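Local coordinates for enterobactin synthetase component F-related protein (Vibrio cholerae serotype O1, PDB 4OXI) that is an adenylation enzyme (AlmE) that binds glycyl-adenosine-5'-phosphate and probably activates glycine with ATP for a lipopolysaccharide modification linked to antimicrobial peptide resistance, at residues A85-D90 with Q195-D200; T77-T82 with Q199-L204; D90-Q95 with H170-P175. All blocks are in the same frame, centred on the assembly; numbering follows the deposited sequence.

Contact 1 (A85-D90 with Q195-D200)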
loop_
_atom_site.group_PDB
_atom_site.type_symbol
_atom_site.label_atom_id
_atom_site.label_comp_id
_atom_site.label_asym_id
_atom_site.label_seq_id
_atom_site.Cartn_x
_atom_site.Cartn_y
_atom_site.Cartn_z
ATOM N N ALA A 85 -14.579 -3.671 -16.678
ATOM C CA ALA A 85 -14.772 -2.759 -15.560
ATOM C C ALA A 85 -16.196 -2.188 -15.511
ATOM O O ALA A 85 -16.861 -2.280 -14.482
ATOM C CB ALA A 85 -13.739 -1.649 -15.608
ATOM N N LEU A 86 -16.675 -1.627 -16.622
ATOM C CA LEU A 86 -18.031 -1.091 -16.658
ATOM C C LEU A 86 -19.116 -2.167 -16.601
ATOM O O LEU A 86 -20.235 -1.882 -16.177
ATOM C CB LEU A 86 -18.255 -0.180 -17.868
ATOM C CG LEU A 86 -17.392 1.073 -17.959
ATOM C CD1 LEU A 86 -17.869 1.938 -19.127
ATOM C CD2 LEU A 86 -17.431 1.856 -16.655
ATOM N N SER A 87 -18.813 -3.397 -16.998
ATOM C CA SER A 87 -19.798 -4.462 -16.798
ATOM C C SER A 87 -19.986 -4.750 -15.310
ATOM O O SER A 87 -21.119 -4.881 -14.825
ATOM C CB SER A 87 -19.397 -5.748 -17.529
ATOM O OG SER A 87 -19.360 -5.551 -18.934
ATOM N N LEU A 88 -18.881 -4.882 -14.589
ATOM C CA LEU A 88 -18.960 -5.116 -13.151
ATOM C C LEU A 88 -19.632 -3.933 -12.466
ATOM O O LEU A 88 -20.558 -4.094 -11.673
ATOM C CB LEU A 88 -17.555 -5.319 -12.579
ATOM C CG LEU A 88 -16.909 -6.655 -12.949
ATOM C CD1 LEU A 88 -15.416 -6.624 -12.634
ATOM C CD2 LEU A 88 -17.599 -7.798 -12.200
ATOM N N SER A 89 -19.167 -2.736 -12.797
ATOM C CA SER A 89 -19.679 -1.501 -12.197
ATOM C C SER A 89 -21.195 -1.297 -12.410
ATOM O O SER A 89 -21.929 -0.935 -11.475
ATOM C CB SER A 89 -18.882 -0.325 -12.765
ATOM O OG SER A 89 -19.323 0.889 -12.223
ATOM N N ASP A 90 -21.670 -1.533 -13.629
ATOM C CA ASP A 90 -23.097 -1.398 -13.910
ATOM C C ASP A 90 -23.903 -2.365 -13.061
ATOM O O ASP A 90 -24.943 -2.010 -12.529
ATOM C CB ASP A 90 -23.400 -1.667 -15.386
ATOM C CG ASP A 90 -22.996 -0.520 -16.293
ATOM O OD1 ASP A 90 -22.661 0.576 -15.776
ATOM O OD2 ASP A 90 -23.017 -0.721 -17.531
ATOM N N GLN A 195 -21.821 -11.024 -16.960
ATOM C CA GLN A 195 -21.431 -11.103 -18.358
ATOM C C GLN A 195 -20.664 -9.849 -18.753
ATOM O O GLN A 195 -20.903 -8.763 -18.215
ATOM C CB GLN A 195 -22.654 -11.323 -19.263
ATOM C CG GLN A 195 -23.346 -12.693 -19.066
ATOM C CD GLN A 195 -22.366 -13.872 -19.106
ATOM O OE1 GLN A 195 -21.405 -13.878 -19.881
ATOM N NE2 GLN A 195 -22.608 -14.873 -18.263
ATOM N N ILE A 196 -19.718 -10.006 -19.668
ATOM C CA ILE A 196 -18.942 -8.880 -20.151
ATOM C C ILE A 196 -19.635 -8.328 -21.385
ATOM O O ILE A 196 -19.748 -9.009 -22.388
ATOM C CB ILE A 196 -17.502 -9.297 -20.507
ATOM C CG1 ILE A 196 -16.795 -9.901 -19.298
ATOM C CG2 ILE A 196 -16.693 -8.115 -21.005
ATOM C CD1 ILE A 196 -15.423 -10.472 -19.641
ATOM N N THR A 197 -20.110 -7.093 -21.289
ATOM C CA THR A 197 -20.795 -6.414 -22.378
ATOM C C THR A 197 -19.789 -5.456 -22.985
ATOM O O THR A 197 -18.936 -4.936 -22.273
ATOM C CB THR A 197 -21.960 -5.557 -21.822
ATOM O OG1 THR A 197 -22.777 -6.352 -20.957
ATOM C CG2 THR A 197 -22.818 -4.985 -22.945
ATOM N N GLU A 198 -19.882 -5.198 -24.282
ATOM C CA GLU A 198 -19.013 -4.196 -24.890
ATOM C C GLU A 198 -19.510 -2.809 -24.507
ATOM O O GLU A 198 -20.710 -2.599 -24.404
ATOM C CB GLU A 198 -18.945 -4.384 -26.404
ATOM C CG GLU A 198 -18.303 -5.728 -26.783
ATOM C CD GLU A 198 -17.991 -5.869 -28.266
ATOM O OE1 GLU A 198 -17.762 -4.838 -28.940
ATOM O OE2 GLU A 198 -17.970 -7.021 -28.748
ATOM N N GLN A 199 -18.590 -1.882 -24.259
ATOM C CA GLN A 199 -18.950 -0.551 -23.759
ATOM C C GLN A 199 -18.396 0.534 -24.674
ATOM O O GLN A 199 -17.268 0.445 -25.151
ATOM C CB GLN A 199 -18.417 -0.331 -22.332
ATOM C CG GLN A 199 -18.744 -1.445 -21.323
ATOM C CD GLN A 199 -20.195 -1.405 -20.832
ATOM O OE1 GLN A 199 -20.816 -0.341 -20.792
ATOM N NE2 GLN A 199 -20.731 -2.566 -20.445
ATOM N N ASP A 200 -19.195 1.565 -24.913
ATOM C CA ASP A 200 -18.807 2.647 -25.804
ATOM C C ASP A 200 -17.971 3.637 -25.015
ATOM O O ASP A 200 -18.488 4.322 -24.131
ATOM C CB ASP A 200 -20.058 3.339 -26.368
ATOM C CG ASP A 200 -19.752 4.272 -27.543
ATOM O OD1 ASP A 200 -18.577 4.670 -27.728
ATOM O OD2 ASP A 200 -20.704 4.619 -28.281
#
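S87 and Q199 carry most of the contact between helix 78-95 of the AMP-binding fold and an extended loop that follows strand 190-193. The helix flanks the parallel sheet of this α/β domain, and the loop is laid across its outer side near the protein surface. Packing is tightest at S87, which is buried. Its OG accepts a nearly straight hydrogen bond from T197 N (2.9 Å, N-H···O angle 166°), while the same hydroxyl is bonded to the carbonyl of D83 one turn earlier in the helix. A side-chain oxygen that already serves the helix is thus also used to fasten the backbone of the loop. Beside it, S87 CB presses on the carbonyl oxygen of the loop, with Q195 O at 3.4 Å. The second tight patch is apolar. With CG beside the backbone N (chi1 -50°), Q199 lays CG 3.7 Å from L86 CB, and L86 CD1 reaches back to Q199 CB at 4.0 Å; the bend at chi2 then turns the amide so that NE2 faces the S87 side. Toward solvent the contact becomes loose. I196 and T197 are exposed and add little area, and the carboxylate of D90 approaches the Q199 amide from the opposite direction without bonding, their planes 73° apart. The amide makes a weak hydrogen bond inside the loop instead, from Q199 NE2 to T197 O at 3.5 Å.

Contact 2 (T77-T82 with Q199-L204)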
loop_
_atom_site.group_PDB
_atom_site.type_symbol
_atom_site.label_atom_id
_atom_site.label_comp_id
_atom_site.label_asym_id
_atom_site.label_seq_id
_atom_site.Cartn_x
_atom_site.Cartn_y
_atom_site.Cartn_z
ATOM N N THR A 77 -6.263 -4.701 -23.703
ATOM C CA THR A 77 -6.297 -3.296 -24.123
ATOM C C THR A 77 -7.172 -2.442 -23.197
ATOM O O THR A 77 -7.936 -2.977 -22.384
ATOM C CB THR A 77 -6.870 -3.160 -25.530
ATOM O OG1 THR A 77 -8.207 -3.641 -25.511
ATOM C CG2 THR A 77 -6.052 -3.976 -26.555
ATOM N N TYR A 78 -7.074 -1.121 -23.329
ATOM C CA TYR A 78 -7.936 -0.218 -22.575
ATOM C C TYR A 78 -9.406 -0.527 -22.835
ATOM O O TYR A 78 -10.231 -0.471 -21.923
ATOM C CB TYR A 78 -7.592 1.257 -22.863
ATOM C CG TYR A 78 -6.484 1.715 -21.956
ATOM C CD1 TYR A 78 -5.147 1.583 -22.325
ATOM C CD2 TYR A 78 -6.770 2.216 -20.696
ATOM C CE1 TYR A 78 -4.125 1.963 -21.457
ATOM C CE2 TYR A 78 -5.770 2.593 -19.836
ATOM C CZ TYR A 78 -4.460 2.457 -20.208
ATOM O OH TYR A 78 -3.495 2.838 -19.314
ATOM N N GLN A 79 -9.723 -0.905 -24.067
ATOM C CA GLN A 79 -11.100 -1.199 -24.432
ATOM C C GLN A 79 -11.557 -2.471 -23.745
ATOM O O GLN A 79 -12.680 -2.540 -23.220
ATOM C CB GLN A 79 -11.223 -1.343 -25.957
ATOM C CG GLN A 79 -12.637 -1.681 -26.452
ATOM C CD GLN A 79 -13.624 -0.533 -26.265
ATOM O OE1 GLN A 79 -13.379 0.593 -26.704
ATOM N NE2 GLN A 79 -14.740 -0.812 -25.598
ATOM N N GLU A 80 -10.703 -3.488 -23.748
ATOM C CA GLU A 80 -11.068 -4.740 -23.104
ATOM C C GLU A 80 -11.201 -4.563 -21.593
ATOM O O GLU A 80 -12.096 -5.131 -20.984
ATOM C CB GLU A 80 -10.046 -5.833 -23.430
ATOM C CG GLU A 80 -10.067 -6.282 -24.894
ATOM C CD GLU A 80 -8.799 -7.049 -25.294
ATOM O OE1 GLU A 80 -7.767 -6.943 -24.588
ATOM O OE2 GLU A 80 -8.831 -7.746 -26.327
ATOM N N MET A 81 -10.305 -3.790 -20.983
ATOM C CA MET A 81 -10.387 -3.545 -19.538
ATOM C C MET A 81 -11.631 -2.718 -19.221
ATOM O O MET A 81 -12.288 -2.924 -18.195
ATOM C CB MET A 81 -9.129 -2.824 -19.027
ATOM C CG MET A 81 -7.873 -3.699 -18.992
ATOM S SD MET A 81 -8.069 -5.150 -17.920
ATOM C CE MET A 81 -8.421 -4.362 -16.338
ATOM N N THR A 82 -11.960 -1.787 -20.112
ATOM C CA THR A 82 -13.136 -0.946 -19.920
ATOM C C THR A 82 -14.426 -1.761 -19.985
ATOM O O THR A 82 -15.329 -1.543 -19.187
ATOM C CB THR A 82 -13.157 0.205 -20.918
ATOM O OG1 THR A 82 -11.993 1.020 -20.692
ATOM C CG2 THR A 82 -14.423 1.053 -20.739
ATOM N N GLN A 199 -18.590 -1.882 -24.259
ATOM C CA GLN A 199 -18.950 -0.551 -23.759
ATOM C C GLN A 199 -18.396 0.534 -24.674
ATOM O O GLN A 199 -17.268 0.445 -25.151
ATOM C CB GLN A 199 -18.417 -0.331 -22.332
ATOM C CG GLN A 199 -18.744 -1.445 -21.323
ATOM C CD GLN A 199 -20.195 -1.405 -20.832
ATOM O OE1 GLN A 199 -20.816 -0.341 -20.792
ATOM N NE2 GLN A 199 -20.731 -2.566 -20.445
ATOM N N ASP A 200 -19.195 1.565 -24.913
ATOM C CA ASP A 200 -18.807 2.647 -25.804
ATOM C C ASP A 200 -17.971 3.637 -25.015
ATOM O O ASP A 200 -18.488 4.322 -24.131
ATOM C CB ASP A 200 -20.058 3.339 -26.368
ATOM C CG ASP A 200 -19.752 4.272 -27.543
ATOM O OD1 ASP A 200 -18.577 4.670 -27.728
ATOM O OD2 ASP A 200 -20.704 4.619 -28.281
ATOM N N VAL A 201 -16.681 3.711 -25.336
ATOM C CA VAL A 201 -15.786 4.616 -24.626
ATOM C C VAL A 201 -15.994 6.087 -25.008
ATOM O O VAL A 201 -15.506 6.977 -24.311
ATOM C CB VAL A 201 -14.306 4.217 -24.785
ATOM C CG1 VAL A 201 -14.102 2.787 -24.317
ATOM C CG2 VAL A 201 -13.857 4.390 -26.220
ATOM N N GLU A 202 -16.721 6.338 -26.100
ATOM C CA GLU A 202 -17.096 7.707 -26.480
ATOM C C GLU A 202 -18.027 8.302 -25.421
ATOM O O GLU A 202 -18.019 9.510 -25.171
ATOM C CB GLU A 202 -17.779 7.730 -27.858
ATOM C CG GLU A 202 -16.910 7.229 -29.020
ATOM C CD GLU A 202 -15.944 8.286 -29.541
ATOM O OE1 GLU A 202 -14.832 7.923 -29.992
ATOM O OE2 GLU A 202 -16.304 9.484 -29.514
ATOM N N LEU A 203 -18.801 7.425 -24.787
ATOM C CA LEU A 203 -19.822 7.806 -23.812
ATOM C C LEU A 203 -19.287 7.941 -22.391
ATOM O O LEU A 203 -20.010 8.390 -21.500
ATOM C CB LEU A 203 -20.953 6.770 -23.816
ATOM C CG LEU A 203 -22.143 6.959 -24.764
ATOM C CD1 LEU A 203 -21.701 7.420 -26.151
ATOM C CD2 LEU A 203 -22.952 5.665 -24.854
ATOM N N LEU A 204 -18.035 7.535 -22.184
ATOM C CA LEU A 204 -17.422 7.497 -20.854
ATOM C C LEU A 204 -17.645 8.749 -19.996
ATOM O O LEU A 204 -18.030 8.649 -18.825
ATOM C CB LEU A 204 -15.919 7.229 -20.967
ATOM C CG LEU A 204 -15.416 5.811 -20.711
ATOM C CD1 LEU A 204 -13.980 5.866 -20.261
ATOM C CD2 LEU A 204 -16.256 5.136 -19.663
#
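The side-chain amide of Q79 is the flat group that meets the segment 199-204. At its nitrogen edge, almost in the amide plane, lies the carbonyl oxygen of Q199; V201 CG1 stands obliquely off one side of the plane, and V201 CG2 lies beyond the oxygen edge. The contact at the nitrogen is a hydrogen bond from Q79 NE2 to Q199 O (2.9 Å, N-H···O angle 150°), and the donor also lies in the plane of the Q199 carbonyl. On the oblique side V201 CG1 comes to 3.3 Å from Q79 OE1. The glutamine reaches the loop because its CG is anti to the backbone N and the chain then bends at chi2 (69°). One turn on, T82 adds an apolar contact: its CG2 lies 4.0 Å from V201 CG1, and its hydroxyl is turned back to the helix, where OG1 donates to Y78 O at 2.6 Å. That carbonyl is gripped twice, since T82 N and T82 OG1 reach it from opposite faces of its plane.

Local side-chain-to-backbone bonds shape both partners. T77 and E80 form a capping box at the start of helix 78-95: T77 OG1 accepts from E80 N at 3.1 Å, and E80 OE1 takes T77 N from above the carboxylate plane. In the loop, D200 OD1 accepts E202 N at 3.0 Å, an Asx turn. V201 O is bonded to Q61 NE2 of helix 51-62, so the turn is held from that side as well.

Q79 NE2 is bonded to D83 OD1 as well as Q199 O. Two acceptors at the nitrogen should hold the amide in this flip, and D83 OD1 also takes Q199 N; an oxygen that accepts two N-H groups would fit an ionised D83.

Contact 3 (D90-Q95 with H170-P175)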
loop_
_atom_site.group_PDB
_atom_site.type_symbol
_atom_site.label_atom_id
_atom_site.label_comp_id
_atom_site.label_asym_id
_atom_site.label_seq_id
_atom_site.Cartn_x
_atom_site.Cartn_y
_atom_site.Cartn_z
ATOM N N ASP A 90 -21.670 -1.533 -13.629
ATOM C CA ASP A 90 -23.097 -1.398 -13.910
ATOM C C ASP A 90 -23.903 -2.365 -13.061
ATOM O O ASP A 90 -24.943 -2.010 -12.529
ATOM C CB ASP A 90 -23.400 -1.667 -15.386
ATOM C CG ASP A 90 -22.996 -0.520 -16.293
ATOM O OD1 ASP A 90 -22.661 0.576 -15.776
ATOM O OD2 ASP A 90 -23.017 -0.721 -17.531
ATOM N N TYR A 91 -23.427 -3.599 -12.953
ATOM C CA TYR A 91 -24.132 -4.618 -12.204
ATOM C C TYR A 91 -24.183 -4.225 -10.715
ATOM O O TYR A 91 -25.255 -4.253 -10.094
ATOM C CB TYR A 91 -23.444 -5.970 -12.424
ATOM C CG TYR A 91 -24.220 -7.192 -11.988
ATOM C CD1 TYR A 91 -24.768 -8.067 -12.926
ATOM C CD2 TYR A 91 -24.381 -7.491 -10.645
ATOM C CE1 TYR A 91 -25.461 -9.202 -12.525
ATOM C CE2 TYR A 91 -25.072 -8.615 -10.235
ATOM C CZ TYR A 91 -25.605 -9.465 -11.176
ATOM O OH TYR A 91 -26.280 -10.588 -10.754
ATOM N N TRP A 92 -23.037 -3.838 -10.153
ATOM C CA TRP A 92 -22.971 -3.394 -8.754
ATOM C C TRP A 92 -23.881 -2.201 -8.454
ATOM O O TRP A 92 -24.490 -2.155 -7.402
ATOM C CB TRP A 92 -21.531 -3.038 -8.375
ATOM C CG TRP A 92 -20.642 -4.223 -8.310
ATOM C CD1 TRP A 92 -21.024 -5.519 -8.121
ATOM C CD2 TRP A 92 -19.209 -4.236 -8.435
ATOM N NE1 TRP A 92 -19.918 -6.339 -8.117
ATOM C CE2 TRP A 92 -18.793 -5.575 -8.310
ATOM C CE3 TRP A 92 -18.243 -3.244 -8.637
ATOM C CZ2 TRP A 92 -17.447 -5.953 -8.378
ATOM C CZ3 TRP A 92 -16.897 -3.618 -8.694
ATOM C CH2 TRP A 92 -16.516 -4.958 -8.575
ATOM N N HIS A 93 -23.946 -1.229 -9.364
ATOM C CA HIS A 93 -24.872 -0.101 -9.230
ATOM C C HIS A 93 -26.322 -0.567 -9.120
ATOM O O HIS A 93 -27.071 -0.096 -8.258
ATOM C CB HIS A 93 -24.746 0.852 -10.420
ATOM C CG HIS A 93 -23.554 1.750 -10.343
ATOM N ND1 HIS A 93 -23.196 2.596 -11.370
ATOM C CD2 HIS A 93 -22.639 1.934 -9.362
ATOM C CE1 HIS A 93 -22.113 3.269 -11.021
ATOM N NE2 HIS A 93 -21.752 2.885 -9.811
ATOM N N LEU A 94 -26.711 -1.493 -9.994
ATOM C CA LEU A 94 -28.065 -2.032 -9.982
ATOM C C LEU A 94 -28.321 -2.833 -8.719
ATOM O O LEU A 94 -29.458 -2.921 -8.258
ATOM C CB LEU A 94 -28.301 -2.909 -11.211
ATOM C CG LEU A 94 -28.137 -2.154 -12.529
ATOM C CD1 LEU A 94 -28.464 -3.077 -13.688
ATOM C CD2 LEU A 94 -29.034 -0.921 -12.573
ATOM N N GLN A 95 -27.268 -3.420 -8.159
ATOM C CA GLN A 95 -27.377 -4.167 -6.904
ATOM C C GLN A 95 -27.349 -3.247 -5.690
ATOM O O GLN A 95 -27.642 -3.676 -4.584
ATOM C CB GLN A 95 -26.228 -5.176 -6.779
ATOM C CG GLN A 95 -26.374 -6.411 -7.661
ATOM C CD GLN A 95 -27.504 -7.306 -7.190
ATOM O OE1 GLN A 95 -28.574 -7.340 -7.793
ATOM N NE2 GLN A 95 -27.277 -8.020 -6.102
ATOM N N HIS A 170 -22.333 -12.019 -1.176
ATOM C CA HIS A 170 -22.531 -11.931 -2.614
ATOM C C HIS A 170 -21.193 -12.007 -3.335
ATOM O O HIS A 170 -20.328 -11.125 -3.191
ATOM C CB HIS A 170 -23.307 -10.665 -2.951
ATOM C CG HIS A 170 -24.716 -10.694 -2.445
ATOM N ND1 HIS A 170 -25.784 -11.068 -3.237
ATOM C CD2 HIS A 170 -25.227 -10.442 -1.213
ATOM C CE1 HIS A 170 -26.893 -11.028 -2.518
ATOM N NE2 HIS A 170 -26.583 -10.644 -1.292
ATOM N N ILE A 171 -21.028 -13.094 -4.083
ATOM C CA ILE A 171 -19.757 -13.464 -4.678
ATOM C C ILE A 171 -19.758 -13.093 -6.153
ATOM O O ILE A 171 -20.681 -13.464 -6.884
ATOM C CB ILE A 171 -19.550 -14.971 -4.563
ATOM C CG1 ILE A 171 -19.780 -15.427 -3.124
ATOM C CG2 ILE A 171 -18.168 -15.370 -5.053
ATOM C CD1 ILE A 171 -18.859 -14.774 -2.116
ATOM N N TYR A 172 -18.732 -12.359 -6.595
ATOM C CA TYR A 172 -18.666 -11.939 -7.983
ATOM C C TYR A 172 -17.477 -12.569 -8.671
ATOM O O TYR A 172 -16.422 -12.729 -8.065
ATOM C CB TYR A 172 -18.602 -10.413 -8.089
ATOM C CG TYR A 172 -19.901 -9.762 -7.699
ATOM C CD1 TYR A 172 -20.859 -9.450 -8.654
ATOM C CD2 TYR A 172 -20.189 -9.486 -6.367
ATOM C CE1 TYR A 172 -22.067 -8.871 -8.297
ATOM C CE2 TYR A 172 -21.387 -8.906 -6.005
ATOM C CZ TYR A 172 -22.320 -8.607 -6.973
ATOM O OH TYR A 172 -23.514 -8.022 -6.603
ATOM N N ALA A 173 -17.642 -12.925 -9.939
ATOM C CA ALA A 173 -16.539 -13.484 -10.715
ATOM C C ALA A 173 -16.765 -13.233 -12.199
ATOM O O ALA A 173 -17.905 -13.081 -12.635
ATOM C CB ALA A 173 -16.400 -14.973 -10.435
ATOM N N LEU A 174 -15.680 -13.174 -12.969
ATOM C CA LEU A 174 -15.783 -13.075 -14.424
ATOM C C LEU A 174 -16.274 -14.424 -14.991
ATOM O O LEU A 174 -16.195 -15.443 -14.303
ATOM C CB LEU A 174 -14.429 -12.665 -15.012
ATOM C CG LEU A 174 -13.901 -11.319 -14.503
ATOM C CD1 LEU A 174 -12.448 -11.122 -14.906
ATOM C CD2 LEU A 174 -14.764 -10.166 -15.004
ATOM N N PRO A 175 -16.814 -14.429 -16.227
ATOM C CA PRO A 175 -17.478 -15.634 -16.748
ATOM C C PRO A 175 -16.581 -16.856 -16.924
ATOM O O PRO A 175 -17.104 -17.952 -17.106
ATOM C CB PRO A 175 -18.001 -15.183 -18.117
ATOM C CG PRO A 175 -18.185 -13.729 -17.986
ATOM C CD PRO A 175 -17.029 -13.274 -17.116
#
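W92 and Y172 meet edge to face, and they form an aromatic cluster with Y91. The edge of the W92 five-membered ring points at one face of the Y172 ring, with planes at 88° and centroids 4.3 Å apart. W92 NE1 stands 3.2 Å above the Y172 plane and over its centre, with its N-H directed at the ring, consistent with an N-H···π interaction. W92 CD1 lies beside it, 3.5 Å from Y172 CE1.

The second aromatic pair is oblique. Y91 approaches Y172 at the ring edge of the latter, its CD2 3.6 Å from Y172 CE1, and the centroids are 5.8 Å apart. The Y91 ring is extended toward the strand because its CG is anti to the backbone N (chi1 -166°). Y172 is therefore met on a face by the indole and at its edge by the phenol.

Contacts at polar ends involve no hydrogen bond between the two segments. Q95 lies across the end of Y172 with its aliphatic CG 3.4 Å from Y172 OH. Its amide nitrogen approaches the imidazole of H170 only loosely, Q95 NE2 being 4.4 Å from H170 ND1. Y91 OH and H170 ND1 share H192 of strand 190-193 as partner: ND1 of H192 bonds Y91 OH, NE2 bonds H170 ND1, and the H192 ring stacks with Y172.

This cluster lies between helix 78-95 and the parallel sheet. Segment 90-95 runs nearly antiparallel to strand 170-173 (164°), their axes 11.8 Å apart at closest approach. W92 also packs on A113 and A116 of helix 108-119, and Y172 on S147 and M149 of the adjoining strand 147-149.

From the N terminus, the chain passes through strand 74-77 into helix 78-95, which, with its N-cap T77, supplies the first segment of every contact. Contact 2 begins at its N-terminal end and closes the longest loop, ending in the connection to strand 216-222. Contact 1, about two turns further on, returns to the same connection and shares Q199 and D200 with contact 2, so the two have overlapping ends. Contact 3, at the C-terminal end of the helix, is nested inside both loops and starts at D90, which contact 1 also uses. Together they tie one helix along its length to strand 170-173 of the parallel sheet and to the loop that follows edge strand 190-193.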